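KLLA0C04147p (Kluyveromyces lactis, PDB 5H2D) binds ergosterol in the OSBP-related (ORD) lipid-binding domain of yeast Osh1 and probably transfers sterol between membranes. Local coordinates at residues D94-I104 and V258-F269; P218-V226 and C237-G245. All coordinates share one frame; numbering follows the deposited sequence.

Both contacts belong to the oxysterol-binding domain of Osh1 and lie about 20 Å apart, centre to centre. Along the chain they are nested: helix 95-108 of contact 1 comes first, the hairpin of strands 219-230 and 236-241 that makes contact 2 follows, and strands 253-259 and 265-272 then return to the helix. Strands 236-241 and 253-259 are antiparallel neighbours, so the two contacts reach the same sheet. They also touch directly, Ala103 CB lying 3.6 Å from Cys237 SG. One helix thus packs on consecutive strands of the sheet, while the far part of the hairpin, at Val220, extends to the ergosterol pocket.

Contact 1. Residues D94-I104 and V258-F269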
loop_
_atom_site.group_PDB
_atom_site.type_symbol
_atom_site.label_atom_id
_atom_site.label_comp_id
_atom_site.label_asym_id
_atom_site.label_seq_id
_atom_site.Cartn_x
_atom_site.Cartn_y
_atom_site.Cartn_z
ATOM N N ASP A 94 -10.491 24.588 -1.233
ATOM C CA ASP A 94 -10.551 24.599 0.222
ATOM C C ASP A 94 -9.608 23.537 0.787
ATOM O O ASP A 94 -9.793 22.344 0.533
ATOM C CB ASP A 94 -12.004 24.343 0.629
ATOM C CG ASP A 94 -12.201 24.185 2.120
ATOM O OD1 ASP A 94 -11.247 24.326 2.910
ATOM O OD2 ASP A 94 -13.369 23.931 2.507
ATOM N N SER A 95 -8.606 23.959 1.564
ATOM C CA SER A 95 -7.608 23.001 2.038
ATOM C C SER A 95 -8.216 21.936 2.943
ATOM O O SER A 95 -7.739 20.794 2.953
ATOM C CB SER A 95 -6.468 23.720 2.762
ATOM O OG SER A 95 -6.917 24.365 3.943
ATOM N N THR A 96 -9.264 22.279 3.710
ATOM C CA THR A 96 -9.870 21.284 4.595
ATOM C C THR A 96 -10.631 20.225 3.811
ATOM O O THR A 96 -10.737 19.081 4.270
ATOM C CB THR A 96 -10.800 21.946 5.618
ATOM O OG1 THR A 96 -11.961 22.481 4.962
ATOM C CG2 THR A 96 -10.066 23.051 6.357
ATOM N N LEU A 97 -11.171 20.585 2.643
ATOM C CA LEU A 97 -11.813 19.615 1.763
ATOM C C LEU A 97 -10.780 18.759 1.036
ATOM O O LEU A 97 -11.008 17.561 0.825
ATOM C CB LEU A 97 -12.732 20.333 0.768
ATOM C CG LEU A 97 -13.523 19.498 -0.248
ATOM C CD1 LEU A 97 -14.415 18.480 0.441
ATOM C CD2 LEU A 97 -14.355 20.388 -1.172
ATOM N N ARG A 98 -9.638 19.336 0.671
ATOM C CA ARG A 98 -8.535 18.493 0.218
ATOM C C ARG A 98 -8.186 17.461 1.283
ATOM O O ARG A 98 -8.003 16.276 0.975
ATOM C CB ARG A 98 -7.315 19.344 -0.134
ATOM C CG ARG A 98 -7.588 20.363 -1.226
ATOM C CD ARG A 98 -6.320 20.793 -1.963
ATOM N NE ARG A 98 -5.442 21.620 -1.136
ATOM C CZ ARG A 98 -5.572 22.939 -1.009
ATOM N NH1 ARG A 98 -4.738 23.624 -0.237
ATOM N NH2 ARG A 98 -6.554 23.563 -1.645
ATOM N N LEU A 99 -8.109 17.887 2.545
ATOM C CA LEU A 99 -7.771 16.958 3.619
ATOM C C LEU A 99 -8.834 15.874 3.774
ATOM O O LEU A 99 -8.507 14.713 4.025
ATOM C CB LEU A 99 -7.568 17.714 4.933
ATOM C CG LEU A 99 -7.199 16.875 6.153
ATOM C CD1 LEU A 99 -6.061 15.884 5.829
ATOM C CD2 LEU A 99 -6.824 17.730 7.357
ATOM N N LEU A 100 -10.112 16.231 3.642
ATOM C CA LEU A 100 -11.162 15.219 3.720
ATOM C C LEU A 100 -10.919 14.101 2.714
ATOM O O LEU A 100 -11.015 12.907 3.045
ATOM C CB LEU A 100 -12.531 15.859 3.483
ATOM C CG LEU A 100 -13.725 14.899 3.387
ATOM C CD1 LEU A 100 -13.969 14.195 4.724
ATOM C CD2 LEU A 100 -14.969 15.626 2.907
ATOM N N TYR A 101 -10.615 14.470 1.473
ATOM C CA TYR A 101 -10.419 13.458 0.443
ATOM C C TYR A 101 -9.095 12.716 0.621
ATOM O O TYR A 101 -9.034 11.512 0.347
ATOM C CB TYR A 101 -10.552 14.098 -0.940
ATOM C CG TYR A 101 -12.007 14.211 -1.366
ATOM C CD1 TYR A 101 -12.889 15.037 -0.675
ATOM C CD2 TYR A 101 -12.495 13.492 -2.445
ATOM C CE1 TYR A 101 -14.218 15.129 -1.043
ATOM C CE2 TYR A 101 -13.823 13.577 -2.821
ATOM C CZ TYR A 101 -14.678 14.408 -2.119
ATOM O OH TYR A 101 -16.006 14.521 -2.477
ATOM N N VAL A 102 -8.044 13.396 1.095
ATOM C CA VAL A 102 -6.816 12.690 1.475
ATOM C C VAL A 102 -7.124 11.642 2.535
ATOM O O VAL A 102 -6.688 10.484 2.440
ATOM C CB VAL A 102 -5.739 13.683 1.958
ATOM C CG1 VAL A 102 -4.611 12.949 2.695
ATOM C CG2 VAL A 102 -5.166 14.470 0.790
ATOM N N ALA A 103 -7.885 12.030 3.564
ATOM C CA ALA A 103 -8.216 11.107 4.644
ATOM C C ALA A 103 -8.981 9.905 4.121
ATOM O O ALA A 103 -8.700 8.762 4.495
ATOM C CB ALA A 103 -9.043 11.818 5.714
ATOM N N ILE A 104 -9.989 10.151 3.287
ATOM C CA ILE A 104 -10.761 9.020 2.798
ATOM C C ILE A 104 -9.906 8.158 1.876
ATOM O O ILE A 104 -10.027 6.929 1.890
ATOM C CB ILE A 104 -12.070 9.512 2.160
ATOM C CG1 ILE A 104 -12.953 10.083 3.276
ATOM C CG2 ILE A 104 -12.788 8.371 1.451
ATOM C CD1 ILE A 104 -14.155 10.877 2.812
ATOM N N VAL A 258 -12.477 16.320 10.412
ATOM C CA VAL A 258 -11.495 17.184 9.762
ATOM C C VAL A 258 -11.568 18.567 10.395
ATOM O O VAL A 258 -12.640 19.187 10.426
ATOM C CB VAL A 258 -11.736 17.280 8.246
ATOM C CG1 VAL A 258 -10.657 18.122 7.589
ATOM C CG2 VAL A 258 -11.787 15.892 7.616
ATOM N N TYR A 259 -10.426 19.063 10.861
ATOM C CA TYR A 259 -10.348 20.350 11.539
ATOM C C TYR A 259 -9.466 21.318 10.767
ATOM O O TYR A 259 -8.457 20.918 10.173
ATOM C CB TYR A 259 -9.793 20.187 12.950
ATOM C CG TYR A 259 -10.608 19.275 13.830
ATOM C CD1 TYR A 259 -11.648 19.773 14.611
ATOM C CD2 TYR A 259 -10.328 17.912 13.898
ATOM C CE1 TYR A 259 -12.388 18.944 15.423
ATOM C CE2 TYR A 259 -11.061 17.072 14.711
ATOM C CZ TYR A 259 -12.089 17.592 15.477
ATOM O OH TYR A 259 -12.820 16.747 16.280
ATOM N N ASN A 260 -9.835 22.599 10.794
ATOM C CA ASN A 260 -8.928 23.634 10.328
ATOM C C ASN A 260 -7.874 23.905 11.402
ATOM O O ASN A 260 -7.883 23.317 12.484
ATOM C CB ASN A 260 -9.701 24.894 9.925
ATOM C CG ASN A 260 -10.431 25.550 11.092
ATOM O OD1 ASN A 260 -9.892 25.685 12.180
ATOM N ND2 ASN A 260 -11.667 25.968 10.848
ATOM N N ALA A 261 -6.930 24.796 11.092
ATOM C CA ALA A 261 -5.779 24.996 11.967
ATOM C C ALA A 261 -6.158 25.592 13.320
ATOM O O ALA A 261 -5.398 25.446 14.283
ATOM C CB ALA A 261 -4.748 25.891 11.275
ATOM N N LYS A 262 -7.303 26.263 13.419
ATOM C CA LYS A 262 -7.765 26.797 14.693
ATOM C C LYS A 262 -8.648 25.813 15.451
ATOM O O LYS A 262 -9.304 26.202 16.422
ATOM C CB LYS A 262 -8.510 28.119 14.474
ATOM C CG LYS A 262 -7.645 29.206 13.856
ATOM C CD LYS A 262 -6.330 29.342 14.615
ATOM C CE LYS A 262 -5.356 30.285 13.913
ATOM N NZ LYS A 262 -5.827 31.697 13.911
ATOM N N GLY A 263 -8.669 24.548 15.043
ATOM C CA GLY A 263 -9.473 23.568 15.737
ATOM C C GLY A 263 -10.946 23.611 15.418
ATOM O O GLY A 263 -11.726 22.936 16.094
ATOM N N GLY A 264 -11.348 24.380 14.419
ATOM C CA GLY A 264 -12.727 24.367 13.981
ATOM C C GLY A 264 -13.059 23.126 13.182
ATOM O O GLY A 264 -12.388 22.828 12.188
ATOM N N LYS A 265 -14.084 22.393 13.603
ATOM C CA LYS A 265 -14.502 21.200 12.871
ATOM C C LYS A 265 -15.166 21.614 11.561
ATOM O O LYS A 265 -16.136 22.380 11.563
ATOM C CB LYS A 265 -15.447 20.358 13.728
ATOM C CG LYS A 265 -15.853 19.032 13.099
ATOM C CD LYS A 265 -16.793 18.244 13.997
ATOM C CE LYS A 265 -16.066 17.656 15.192
ATOM N NZ LYS A 265 -17.013 16.960 16.115
ATOM N N GLU A 266 -14.632 21.134 10.437
ATOM C CA GLU A 266 -15.132 21.512 9.123
ATOM C C GLU A 266 -15.889 20.403 8.422
ATOM O O GLU A 266 -16.832 20.684 7.678
ATOM C CB GLU A 266 -13.975 21.958 8.217
ATOM C CG GLU A 266 -13.238 23.209 8.699
ATOM C CD GLU A 266 -13.677 24.461 7.958
ATOM O OE1 GLU A 266 -14.745 24.429 7.300
ATOM O OE2 GLU A 266 -12.938 25.471 8.008
ATOM N N TRP A 267 -15.487 19.150 8.630
ATOM C CA TRP A 267 -16.087 18.011 7.952
ATOM C C TRP A 267 -16.056 16.814 8.888
ATOM O O TRP A 267 -15.162 16.691 9.729
ATOM C CB TRP A 267 -15.338 17.650 6.655
ATOM C CG TRP A 267 -15.090 18.784 5.708
ATOM C CD1 TRP A 267 -14.009 19.623 5.693
ATOM C CD2 TRP A 267 -15.921 19.181 4.612
ATOM N NE1 TRP A 267 -14.124 20.521 4.660
ATOM C CE2 TRP A 267 -15.291 20.276 3.984
ATOM C CE3 TRP A 267 -17.134 18.718 4.103
ATOM C CZ2 TRP A 267 -15.837 20.918 2.876
ATOM C CZ3 TRP A 267 -17.674 19.350 2.998
ATOM C CH2 TRP A 267 -17.024 20.438 2.394
ATOM N N ILE A 268 -17.057 15.942 8.749
ATOM C CA ILE A 268 -17.023 14.619 9.359
ATOM C C ILE A 268 -17.295 13.612 8.252
ATOM O O ILE A 268 -17.862 13.939 7.209
ATOM C CB ILE A 268 -18.042 14.445 10.508
ATOM C CG1 ILE A 268 -19.452 14.812 10.030
ATOM C CG2 ILE A 268 -17.604 15.245 11.739
ATOM C CD1 ILE A 268 -20.536 14.607 11.077
ATOM N N PHE A 269 -16.859 12.378 8.482
ATOM C CA PHE A 269 -17.112 11.315 7.522
ATOM C C PHE A 269 -17.195 9.999 8.273
ATOM O O PHE A 269 -16.755 9.885 9.422
ATOM C CB PHE A 269 -16.042 11.270 6.420
ATOM C CG PHE A 269 -14.667 10.859 6.897
ATOM C CD1 PHE A 269 -14.317 9.518 6.981
ATOM C CD2 PHE A 269 -13.716 11.817 7.216
ATOM C CE1 PHE A 269 -13.045 9.143 7.403
ATOM C CE2 PHE A 269 -12.452 11.442 7.634
ATOM C CZ PHE A 269 -12.120 10.109 7.723
#
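Trp267 NE1 donates to Thr96 OG1 at 2.9 Å, the hydroxyl lying almost in the indole plane. Thr96 OG1 in turn donates to Asp94 OD1, which also takes Thr96 N at 3.0 Å as the N-cap of helix 95-108; both donors reach this oxygen from the same face of the carboxylate. The hydroxyl is placed for both tasks by its position between backbone N and carbonyl carbon (chi1 69°). Asp94 OD2 sits at the indole edge and is hydrogen-bonded to Tyr310 OH. Glu266 crosses Thr96 with its aliphatic part, receives Asn260 ND2 on OE2 and forms a salt bridge with Lys281 through OE1.

The apolar contacts follow the helix. Leu97 CD1 makes a CH-pi contact over the six-membered ring of Trp267, 3.9 Å from its centroid, and Leu100 CD2 comes obliquely to the indole, 4.0 Å from Trp267 CE3. The other branch of Leu100, CD1, reaches Phe269 CD2 at 3.5 Å. One turn on, Ile104 CG1 lies over a face of Phe269, 4.1 Å from the centroid. Val258 divides its methyls, CG1 to Leu99 and CG2 to Leu100.

In the backbone, Glu266 and Trp267 both oppose Val258, a classic beta bulge. The chemistry implies an apolar helix-on-sheet interface with one polar end, where the threonine hydroxyl accepts from the indole while donating to the capping aspartate, which probably helps fix the ring's rotation.

Contact 2. Residues P218-V226 and C237-G245; sequences PQVDNYGDV and CMIHFKARG. With SO4 (sulfate ion), chain C.
The antiparallel beta hairpin of strands 219-230 and 236-241 forms this contact, pairing from Gly224 to Val226 and parting on the N-terminal side of the corner at Gly224. Gly224 and Phe241 are a hydrogen-bonded pair, each N donating to the other's O at 2.9 Å; Val226 and Ile239 form the next such pair. Between them lies the non-hydrogen-bonded pair Asp225-His240, where His240 ND1 donates to Asp225 OD1 at 2.9 Å. The imidazole and carboxylate planes stand 83° apart, and the bond meets the oxygen from above the carboxylate plane. A water donates to both Asp225 OD1 and Phe241 O, while His240 NE2 is held by Glu257.

On the other face of the sheet, Val226 CB meets Ile239 CB at 4.0 Å and its CG2 approaches Phe241 CE1; helix 95-108 packs on Ile239 and Phe241.

Before the corner, strand 219-223 has its backbone bonds with strand 207-211. Tyr223 CB rests against Ala243 CB at 3.6 Å. Asp221 extends OD2 to Arg244 N at 3.0 Å, its carboxylate swung away from the backbone N (chi1 178°), and the same oxygen accepts from Gln209 NE2. With an alanine here, Arg244 N and Gln209 NE2 would probably both be left without this acceptor. Arg244 NH1 and NH2 both reach sulfate O2, each at 3.2 Å; the ion, probably from the crystallisation liquor, also binds Gly212 N and Leu215 N.

The result is a beta hairpin whose first strand changes partner at the glycine corner, from strand 207-211 to strand 236-241, with Val220 on it touching ergosterol.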
loop_
_atom_site.group_PDB
_atom_site.type_symbol
_atom_site.label_atom_id
_atom_site.label_comp_id
_atom_site.label_asym_id
_atom_site.label_seq_id
_atom_site.Cartn_x
_atom_site.Cartn_y
_atom_site.Cartn_z
ATOM N N PRO A 218 -11.479 -17.272 10.874
ATOM C CA PRO A 218 -10.545 -16.141 10.886
ATOM C C PRO A 218 -11.045 -14.985 10.033
ATOM O O PRO A 218 -11.551 -15.178 8.927
ATOM C CB PRO A 218 -9.258 -16.745 10.306
ATOM C CG PRO A 218 -9.381 -18.222 10.599
ATOM C CD PRO A 218 -10.839 -18.507 10.387
ATOM N N GLN A 219 -10.852 -13.774 10.549
ATOM C CA GLN A 219 -11.323 -12.550 9.915
ATOM C C GLN A 219 -10.250 -11.477 10.044
ATOM O O GLN A 219 -9.630 -11.333 11.099
ATOM C CB GLN A 219 -12.650 -12.086 10.554
ATOM C CG GLN A 219 -12.931 -10.582 10.520
ATOM C CD GLN A 219 -14.034 -10.150 11.498
ATOM O OE1 GLN A 219 -14.208 -10.751 12.563
ATOM N NE2 GLN A 219 -14.776 -9.102 11.137
ATOM N N VAL A 220 -10.029 -10.731 8.964
ATOM C CA VAL A 220 -9.116 -9.593 9.002
ATOM C C VAL A 220 -9.854 -8.378 9.549
ATOM O O VAL A 220 -10.912 -7.988 9.036
ATOM C CB VAL A 220 -8.542 -9.291 7.607
ATOM C CG1 VAL A 220 -7.597 -8.111 7.705
ATOM C CG2 VAL A 220 -7.841 -10.493 7.018
ATOM N N ASP A 221 -9.286 -7.760 10.574
ATOM C CA ASP A 221 -9.828 -6.552 11.177
ATOM C C ASP A 221 -8.766 -5.465 11.133
ATOM O O ASP A 221 -7.581 -5.729 11.350
ATOM C CB ASP A 221 -10.258 -6.807 12.629
ATOM C CG ASP A 221 -10.774 -5.562 13.317
ATOM O OD1 ASP A 221 -11.477 -4.770 12.658
ATOM O OD2 ASP A 221 -10.473 -5.389 14.518
ATOM N N ASN A 222 -9.188 -4.251 10.843
ATOM C CA ASN A 222 -8.313 -3.095 10.911
ATOM C C ASN A 222 -8.822 -2.178 12.014
ATOM O O ASN A 222 -10.030 -1.981 12.155
ATOM C CB ASN A 222 -8.263 -2.390 9.553
ATOM C CG ASN A 222 -7.757 -3.307 8.465
ATOM O OD1 ASN A 222 -6.573 -3.638 8.434
ATOM N ND2 ASN A 222 -8.653 -3.757 7.584
ATOM N N TYR A 223 -7.910 -1.664 12.831
ATOM C CA TYR A 223 -8.335 -0.954 14.029
ATOM C C TYR A 223 -7.292 0.085 14.410
ATOM O O TYR A 223 -6.129 -0.002 14.018
ATOM C CB TYR A 223 -8.560 -1.927 15.195
ATOM C CG TYR A 223 -7.279 -2.503 15.764
ATOM C CD1 TYR A 223 -6.681 -3.629 15.205
ATOM C CD2 TYR A 223 -6.662 -1.911 16.860
ATOM C CE1 TYR A 223 -5.506 -4.156 15.731
ATOM C CE2 TYR A 223 -5.492 -2.419 17.390
ATOM C CZ TYR A 223 -4.919 -3.541 16.827
ATOM O OH TYR A 223 -3.749 -4.038 17.363
ATOM N N GLY A 224 -7.722 1.051 15.212
ATOM C CA GLY A 224 -6.832 2.044 15.772
ATOM C C GLY A 224 -7.131 3.442 15.262
ATOM O O GLY A 224 -7.972 3.663 14.394
ATOM N N ASP A 225 -6.424 4.395 15.851
ATOM C CA ASP A 225 -6.578 5.792 15.495
ATOM C C ASP A 225 -5.474 6.226 14.541
ATOM O O ASP A 225 -4.326 5.787 14.657
ATOM C CB ASP A 225 -6.571 6.679 16.741
ATOM C CG ASP A 225 -7.750 6.405 17.653
ATOM O OD1 ASP A 225 -8.897 6.372 17.158
ATOM O OD2 ASP A 225 -7.533 6.215 18.868
ATOM N N VAL A 226 -5.837 7.092 13.601
ATOM C CA VAL A 226 -4.918 7.656 12.625
ATOM C C VAL A 226 -5.052 9.170 12.682
ATOM O O VAL A 226 -6.166 9.693 12.768
ATOM C CB VAL A 226 -5.226 7.145 11.201
ATOM C CG1 VAL A 226 -4.394 7.909 10.171
ATOM C CG2 VAL A 226 -4.987 5.640 11.119
ATOM N N CYS A 237 -6.685 15.850 10.741
ATOM C CA CYS A 237 -7.828 14.951 10.686
ATOM C C CYS A 237 -7.584 13.780 11.622
ATOM O O CYS A 237 -6.490 13.213 11.632
ATOM C CB CYS A 237 -8.065 14.455 9.246
ATOM S SG CYS A 237 -9.289 13.133 9.094
ATOM N N MET A 238 -8.600 13.434 12.410
ATOM C CA MET A 238 -8.583 12.265 13.279
ATOM C C MET A 238 -9.468 11.189 12.668
ATOM O O MET A 238 -10.626 11.461 12.326
ATOM C CB MET A 238 -9.084 12.611 14.686
ATOM C CG MET A 238 -8.419 13.813 15.330
ATOM S SD MET A 238 -6.654 13.591 15.584
ATOM C CE MET A 238 -6.593 11.983 16.363
ATOM N N ILE A 239 -8.920 9.977 12.512
ATOM C CA ILE A 239 -9.645 8.834 11.971
ATOM C C ILE A 239 -9.682 7.720 13.004
ATOM O O ILE A 239 -8.667 7.412 13.637
ATOM C CB ILE A 239 -9.002 8.312 10.674
ATOM C CG1 ILE A 239 -8.741 9.479 9.718
ATOM C CG2 ILE A 239 -9.880 7.199 10.066
ATOM C CD1 ILE A 239 -8.148 9.048 8.381
ATOM N N HIS A 240 -10.837 7.080 13.138
ATOM C CA HIS A 240 -11.012 6.032 14.138
ATOM C C HIS A 240 -11.512 4.770 13.449
ATOM O O HIS A 240 -12.665 4.720 13.012
ATOM C CB HIS A 240 -11.975 6.494 15.235
ATOM C CG HIS A 240 -11.815 7.941 15.586
ATOM N ND1 HIS A 240 -10.893 8.386 16.510
ATOM C CD2 HIS A 240 -12.426 9.050 15.103
ATOM C CE1 HIS A 240 -10.959 9.703 16.597
ATOM N NE2 HIS A 240 -11.877 10.131 15.751
ATOM N N PHE A 241 -10.628 3.772 13.322
ATOM C CA PHE A 241 -11.004 2.423 12.903
ATOM C C PHE A 241 -11.415 1.649 14.145
ATOM O O PHE A 241 -10.582 1.380 15.020
ATOM C CB PHE A 241 -9.847 1.703 12.211
ATOM C CG PHE A 241 -9.494 2.246 10.852
ATOM C CD1 PHE A 241 -8.665 3.349 10.724
ATOM C CD2 PHE A 241 -9.932 1.601 9.707
ATOM C CE1 PHE A 241 -8.317 3.844 9.473
ATOM C CE2 PHE A 241 -9.584 2.076 8.447
ATOM C CZ PHE A 241 -8.771 3.200 8.331
ATOM N N LYS A 242 -12.686 1.275 14.219
ATOM C CA LYS A 242 -13.170 0.557 15.386
ATOM C C LYS A 242 -12.663 -0.880 15.371
ATOM O O LYS A 242 -12.660 -1.544 14.330
ATOM C CB LYS A 242 -14.697 0.603 15.424
ATOM C CG LYS A 242 -15.339 -0.266 16.497
ATOM C CD LYS A 242 -16.408 0.491 17.268
ATOM C CE LYS A 242 -15.863 0.986 18.604
ATOM N NZ LYS A 242 -16.899 1.648 19.445
ATOM N N ALA A 243 -12.197 -1.346 16.527
ATOM C CA ALA A 243 -11.736 -2.721 16.669
ATOM C C ALA A 243 -12.917 -3.662 16.865
ATOM O O ALA A 243 -13.953 -3.282 17.417
ATOM C CB ALA A 243 -10.770 -2.846 17.847
ATOM N N ARG A 244 -12.757 -4.903 16.409
ATOM C CA ARG A 244 -13.823 -5.881 16.579
ATOM C C ARG A 244 -14.040 -6.160 18.060
ATOM O O ARG A 244 -13.087 -6.359 18.819
ATOM C CB ARG A 244 -13.499 -7.184 15.845
ATOM C CG ARG A 244 -14.712 -8.094 15.669
ATOM C CD ARG A 244 -14.349 -9.561 15.802
ATOM N NE ARG A 244 -13.652 -9.842 17.055
ATOM C CZ ARG A 244 -13.352 -11.065 17.485
ATOM N NH1 ARG A 244 -12.710 -11.230 18.633
ATOM N NH2 ARG A 244 -13.698 -12.126 16.766
ATOM N N GLY A 245 -15.304 -6.168 18.467
ATOM C CA GLY A 245 -15.658 -6.500 19.834
ATOM C C GLY A 245 -16.507 -7.751 19.945
ATOM O O GLY A 245 -17.675 -7.688 20.334
HETATM S S SO4 C . -11.522 -15.523 18.866
HETATM O O1 SO4 C . -11.672 -16.617 17.916
HETATM O O2 SO4 C . -11.877 -14.250 18.219
HETATM O O3 SO4 C . -12.402 -15.762 20.012
HETATM O O4 SO4 C . -10.146 -15.497 19.357
HETATM O O HOH W 1 -10.529 3.804 17.168
#